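Local coordinates for DinB-like domain-containing protein (Enterococcus faecalis, PDB 3CEX) that is of unknown function but belongs to the DinB superfamily and folds as a mainly helical, DinB-like domain, at residues 59-63 against 117-121; 129-134 against 143-148. One frame throughout, in Å; residues are numbered along the deposited sequence.

Interaction 1. Residues 59-63 against 117-121; sequences ISALN and LTKSY
Tyr121 OH, where residues 117-121 meet Leu62 of 59-63, has two polar partners, a water and Arg144 NH1 of helix 144-170. The water lies 2.6 Å from Tyr121 OH, near the ring plane, and donates to Leu62 O over 2.8 Å between the water oxygen and that carbonyl. The phenol thereby reaches Leu62 in the last turn of helix 44-62 through one water.

The rest is packing between side chains. Tyr121 CG stands anti to the backbone N (chi1 -174°), which carries the ring across to the other helix. At the base of the ring, Ile59 CG2 sits 3.6 Å from Tyr121 CB. Further out, Leu62 CB lies 3.8 Å from Tyr121 CZ, the two side chains crossing at about a right angle. The amide of Asn63 meets the ring at an edge: its OD1 lies near the ring plane, 3.4 Å from Tyr121 CD1, with the amide and ring planes 86° apart.

Ile59 divides its branches between neighbouring partners. While CG2 serves Tyr121 and Leu117, Ile59 CG1 rests 3.6 Å from Thr118 OG1, a hydroxyl already bonded to Ser114 O one turn back. Leu117 CD2 likewise comes alongside Ser60 OG, at 3.6 Å, whose hydrogen bond goes to Asp56 O.

The contact thus joins the C-terminal end of helix 44-62 to helix 104-124 within the DinB-like helical bundle; Ile59 and Leu62 also lean on Leu148 of helix 144-170, and Thr118 touches Leu14 of helix 8-25.

Interaction 2. Residues 129-134 against 143-148; sequences QLSDVI and TRQVRL
Arg144 runs alongside Asp132, past Gln129 O, at the first turn of helix 144-170, where a short antiparallel beta hairpin runs into a helix N-cap. The hairpin evidence is the non-hydrogen-bonded pair Val133-Thr143; the cap is Thr143 OG1, which accepts from Val146 N.

From the backbone outward, Arg144 N donates to Asp132 O (2.9 Å). The chain then passes Gln129 O, with Arg144 CB at 3.6 Å, CG at 4.1 Å and CD at 3.4 Å from that oxygen. A bend at chi3 (-53°) turns the end of the chain so that Arg144 NE donates to Gln129 O over 3.1 Å. Gln129 O lies close to the guanidinium plane, although NE stands above the carbonyl plane; Asp132 N reaches Gln129 O from the other face, so two donors hold this oxygen. At the tip, Arg144 NH2 forms a salt bridge with Asp132 OD2 (3.2 Å); Asp132 OD2 accepts with its anti lone pair, tilted out of the guanidinium plane, and the carboxylate and guanidinium planes are 82° apart. Arg144 NH1 turns to Tyr121 OH, and Ile134 CG2 lies over one guanidinium face.

On the next residue, Gln145 N donates to Leu130 O, while its amide NE2 bonds Glu12 of the second subunit. In the buried part of the contact, Leu130 CD2 meets Leu148 CD1 at 3.5 Å. Ile134 CD1 lies over one face of the Arg147 guanidinium, 3.7 Å from Arg147 NH1 and offset toward its rim.

In the fold
Following the chain from its N terminus, helix 8-25 comes first, and helix 44-62 then supplies residues 59-63. After 53 intervening residues, helix 104-124 returns with 117-121, and interaction 1 closes that long excursion. Only then does interaction 2 open: residues 129-134 lead into the hairpin, and an eight-residue connection brings the chain back at 143-148, the start of helix 144-170. The two loops are therefore in series, neither nested nor crossed. Their centres lie 13 Å apart, yet they touch, since Leu62 CD2 packs on Ile134 CD1 at 3.5 Å. Together they tie the ends of helices 44-62 and 104-124 to the hairpin and the last helix.

Interaction 1. Residues 59-63 against 117-121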
loop_
_atom_site.group_PDB
_atom_site.type_symbol
_atom_site.label_atom_id
_atom_site.label_comp_id
_atom_site.label_asym_id
_atom_site.label_seq_id
_atom_site.Cartn_x
_atom_site.Cartn_y
_atom_site.Cartn_z
ATOM N N ILE A 59 14.309 8.460 -6.126
ATOM C CA ILE A 59 15.541 8.116 -5.442
ATOM C C ILE A 59 16.714 8.649 -6.226
ATOM O O ILE A 59 17.650 9.150 -5.635
ATOM C CB ILE A 59 15.722 6.576 -5.212
ATOM C CG1 ILE A 59 14.637 6.030 -4.292
ATOM C CG2 ILE A 59 17.135 6.283 -4.642
ATOM C CD1 ILE A 59 14.740 6.496 -2.856
ATOM N N SER A 60 16.670 8.583 -7.549
ATOM C CA SER A 60 17.792 9.127 -8.343
ATOM C C SER A 60 17.921 10.648 -8.159
ATOM O O SER A 60 19.028 11.152 -8.081
ATOM C CB SER A 60 17.669 8.762 -9.821
ATOM O OG SER A 60 17.804 7.360 -9.982
ATOM N N ALA A 61 16.793 11.353 -8.082
ATOM C CA ALA A 61 16.760 12.792 -7.770
ATOM C C ALA A 61 17.325 13.135 -6.364
ATOM O O ALA A 61 18.093 14.066 -6.225
ATOM C CB ALA A 61 15.335 13.340 -7.932
ATOM N N LEU A 62 16.966 12.378 -5.331
ATOM C CA LEU A 62 17.596 12.530 -4.004
ATOM C C LEU A 62 19.098 12.223 -4.013
ATOM O O LEU A 62 19.851 12.743 -3.195
ATOM C CB LEU A 62 16.938 11.608 -2.979
ATOM C CG LEU A 62 15.494 11.922 -2.611
ATOM C CD1 LEU A 62 14.973 10.831 -1.715
ATOM C CD2 LEU A 62 15.355 13.313 -1.943
ATOM N N ASN A 63 19.510 11.345 -4.925
ATOM C CA ASN A 63 20.885 10.884 -5.022
ATOM C C ASN A 63 21.682 11.704 -6.030
ATOM O O ASN A 63 22.827 11.380 -6.312
ATOM C CB ASN A 63 20.873 9.416 -5.435
ATOM C CG ASN A 63 22.058 8.663 -4.939
ATOM O OD1 ASN A 63 22.322 8.641 -3.743
ATOM N ND2 ASN A 63 22.788 8.020 -5.855
ATOM N N LEU A 117 18.039 -0.118 -5.985
ATOM C CA LEU A 117 18.473 1.266 -5.866
ATOM C C LEU A 117 17.892 1.921 -4.603
ATOM O O LEU A 117 18.608 2.590 -3.835
ATOM C CB LEU A 117 18.023 2.058 -7.105
ATOM C CG LEU A 117 18.401 3.549 -7.144
ATOM C CD1 LEU A 117 19.916 3.755 -7.444
ATOM C CD2 LEU A 117 17.504 4.310 -8.165
ATOM N N THR A 118 16.592 1.722 -4.405
ATOM C CA THR A 118 15.869 2.309 -3.271
ATOM C C THR A 118 16.475 1.776 -1.976
ATOM O O THR A 118 16.817 2.539 -1.083
ATOM C CB THR A 118 14.360 2.028 -3.366
ATOM O OG1 THR A 118 13.868 2.536 -4.617
ATOM C CG2 THR A 118 13.586 2.683 -2.204
ATOM N N LYS A 119 16.657 0.465 -1.903
ATOM C CA LYS A 119 17.171 -0.153 -0.675
ATOM C C LYS A 119 18.600 0.269 -0.370
ATOM O O LYS A 119 18.971 0.401 0.799
ATOM C CB LYS A 119 17.088 -1.671 -0.766
ATOM C CG LYS A 119 15.660 -2.197 -0.740
ATOM C CD LYS A 119 15.605 -3.703 -1.096
ATOM C CE LYS A 119 15.526 -4.545 0.103
ATOM N NZ LYS A 119 15.564 -6.020 -0.228
ATOM N N SER A 120 19.404 0.445 -1.418
ATOM C CA SER A 120 20.743 0.971 -1.298
ATOM C C SER A 120 20.723 2.381 -0.730
ATOM O O SER A 120 21.480 2.676 0.167
ATOM C CB SER A 120 21.448 0.993 -2.652
ATOM O OG SER A 120 22.737 1.587 -2.533
ATOM N N TYR A 121 19.832 3.225 -1.230
ATOM C CA TYR A 121 19.742 4.588 -0.727
ATOM C C TYR A 121 19.338 4.563 0.750
ATOM O O TYR A 121 19.964 5.239 1.582
ATOM C CB TYR A 121 18.765 5.445 -1.557
ATOM C CG TYR A 121 18.772 6.909 -1.147
ATOM C CD1 TYR A 121 19.715 7.790 -1.658
ATOM C CD2 TYR A 121 17.855 7.404 -0.245
ATOM C CE1 TYR A 121 19.738 9.129 -1.265
ATOM C CE2 TYR A 121 17.875 8.744 0.153
ATOM C CZ TYR A 121 18.815 9.585 -0.361
ATOM O OH TYR A 121 18.836 10.883 0.057
HETATM O O HOH W 1 20.931 12.195 -0.708
#

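Interaction 2. Residues 129-134 against 143-148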
loop_
_atom_site.group_PDB
_atom_site.type_symbol
_atom_site.label_atom_id
_atom_site.label_comp_id
_atom_site.label_asym_id
_atom_site.label_seq_id
_atom_site.Cartn_x
_atom_site.Cartn_y
_atom_site.Cartn_z
ATOM N N GLN A 129 20.264 13.509 7.859
ATOM C CA GLN A 129 19.855 13.973 6.533
ATOM C C GLN A 129 18.341 13.928 6.314
ATOM O O GLN A 129 17.843 14.579 5.402
ATOM C CB GLN A 129 20.528 13.149 5.446
ATOM C CG GLN A 129 22.018 13.267 5.386
ATOM C CD GLN A 129 22.630 12.231 4.460
ATOM O OE1 GLN A 129 22.540 11.019 4.706
ATOM N NE2 GLN A 129 23.267 12.701 3.388
ATOM N N LEU A 130 17.621 13.152 7.122
ATOM C CA LEU A 130 16.184 12.993 6.908
ATOM C C LEU A 130 15.383 14.291 7.098
ATOM O O LEU A 130 14.331 14.456 6.498
ATOM C CB LEU A 130 15.604 11.885 7.800
ATOM C CG LEU A 130 16.003 10.445 7.461
ATOM C CD1 LEU A 130 15.465 9.532 8.564
ATOM C CD2 LEU A 130 15.494 10.021 6.060
ATOM N N SER A 131 15.895 15.213 7.912
ATOM C CA SER A 131 15.207 16.482 8.142
ATOM C C SER A 131 15.511 17.531 7.067
ATOM O O SER A 131 14.959 18.627 7.109
ATOM C CB SER A 131 15.565 17.050 9.528
ATOM O OG SER A 131 16.934 17.372 9.596
ATOM N N ASP A 132 16.405 17.226 6.134
ATOM C CA ASP A 132 16.772 18.197 5.097
ATOM C C ASP A 132 15.566 18.616 4.247
ATOM O O ASP A 132 14.876 17.761 3.730
ATOM C CB ASP A 132 17.789 17.576 4.148
ATOM C CG ASP A 132 19.177 17.423 4.771
ATOM O OD1 ASP A 132 19.430 18.011 5.859
ATOM O OD2 ASP A 132 20.025 16.742 4.138
ATOM N N VAL A 133 15.369 19.919 4.055
ATOM C CA VAL A 133 14.353 20.423 3.125
ATOM C C VAL A 133 14.817 20.276 1.664
ATOM O O VAL A 133 15.833 20.837 1.249
ATOM C CB VAL A 133 13.955 21.900 3.469
ATOM C CG1 VAL A 133 13.046 22.519 2.395
ATOM C CG2 VAL A 133 13.277 21.950 4.828
ATOM N N ILE A 134 14.061 19.522 0.881
ATOM C CA ILE A 134 14.379 19.312 -0.529
ATOM C C ILE A 134 13.506 20.152 -1.469
ATOM O O ILE A 134 13.906 20.405 -2.614
ATOM C CB ILE A 134 14.361 17.805 -0.954
ATOM C CG1 ILE A 134 13.000 17.163 -0.773
ATOM C CG2 ILE A 134 15.421 16.973 -0.178
ATOM C CD1 ILE A 134 12.927 15.814 -1.379
ATOM N N THR A 143 10.623 17.532 2.941
ATOM C CA THR A 143 11.904 17.066 3.421
ATOM C C THR A 143 12.238 15.736 2.787
ATOM O O THR A 143 11.389 15.100 2.162
ATOM C CB THR A 143 11.824 16.816 4.926
ATOM O OG1 THR A 143 10.799 15.826 5.187
ATOM C CG2 THR A 143 11.521 18.121 5.698
ATOM N N ARG A 144 13.474 15.291 2.984
ATOM C CA ARG A 144 13.902 13.999 2.481
ATOM C C ARG A 144 12.949 12.896 2.993
ATOM O O ARG A 144 12.563 11.990 2.251
ATOM C CB ARG A 144 15.327 13.733 2.931
ATOM C CG ARG A 144 16.061 12.650 2.202
ATOM C CD ARG A 144 17.542 12.678 2.589
ATOM N NE ARG A 144 18.131 14.002 2.420
ATOM C CZ ARG A 144 18.621 14.476 1.283
ATOM N NH1 ARG A 144 18.638 13.749 0.180
ATOM N NH2 ARG A 144 19.118 15.685 1.254
ATOM N N GLN A 145 12.590 13.011 4.267
ATOM C CA GLN A 145 11.792 12.024 4.956
ATOM C C GLN A 145 10.417 11.880 4.325
ATOM O O GLN A 145 9.972 10.760 4.062
ATOM C CB GLN A 145 11.650 12.424 6.419
ATOM C CG GLN A 145 10.860 11.428 7.232
ATOM C CD GLN A 145 11.164 11.552 8.708
ATOM O OE1 GLN A 145 12.334 11.637 9.090
ATOM N NE2 GLN A 145 10.123 11.535 9.546
ATOM N N VAL A 146 9.781 13.019 4.040
ATOM C CA VAL A 146 8.458 13.052 3.406
ATOM C C VAL A 146 8.510 12.370 2.029
ATOM O O VAL A 146 7.643 11.567 1.666
ATOM C CB VAL A 146 7.933 14.508 3.332
ATOM C CG1 VAL A 146 6.754 14.628 2.365
ATOM C CG2 VAL A 146 7.510 14.991 4.736
ATOM N N ARG A 147 9.584 12.625 1.287
ATOM C CA ARG A 147 9.714 12.081 -0.054
ATOM C C ARG A 147 9.913 10.562 -0.002
ATOM O O ARG A 147 9.316 9.835 -0.800
ATOM C CB ARG A 147 10.855 12.798 -0.740
ATOM C CG ARG A 147 11.271 12.330 -2.052
ATOM C CD ARG A 147 10.243 12.588 -3.133
ATOM N NE ARG A 147 9.438 13.807 -3.036
ATOM C CZ ARG A 147 9.705 14.973 -3.623
ATOM N NH1 ARG A 147 10.818 15.177 -4.297
ATOM N NH2 ARG A 147 8.841 15.964 -3.507
ATOM N N LEU A 148 10.733 10.098 0.937
ATOM C CA LEU A 148 10.942 8.675 1.169
ATOM C C LEU A 148 9.669 7.944 1.583
ATOM O O LEU A 148 9.416 6.856 1.107
ATOM C CB LEU A 148 12.027 8.445 2.229
ATOM C CG LEU A 148 13.459 8.800 1.759
ATOM C CD1 LEU A 148 14.490 8.756 2.902
ATOM C CD2 LEU A 148 13.875 7.876 0.581
#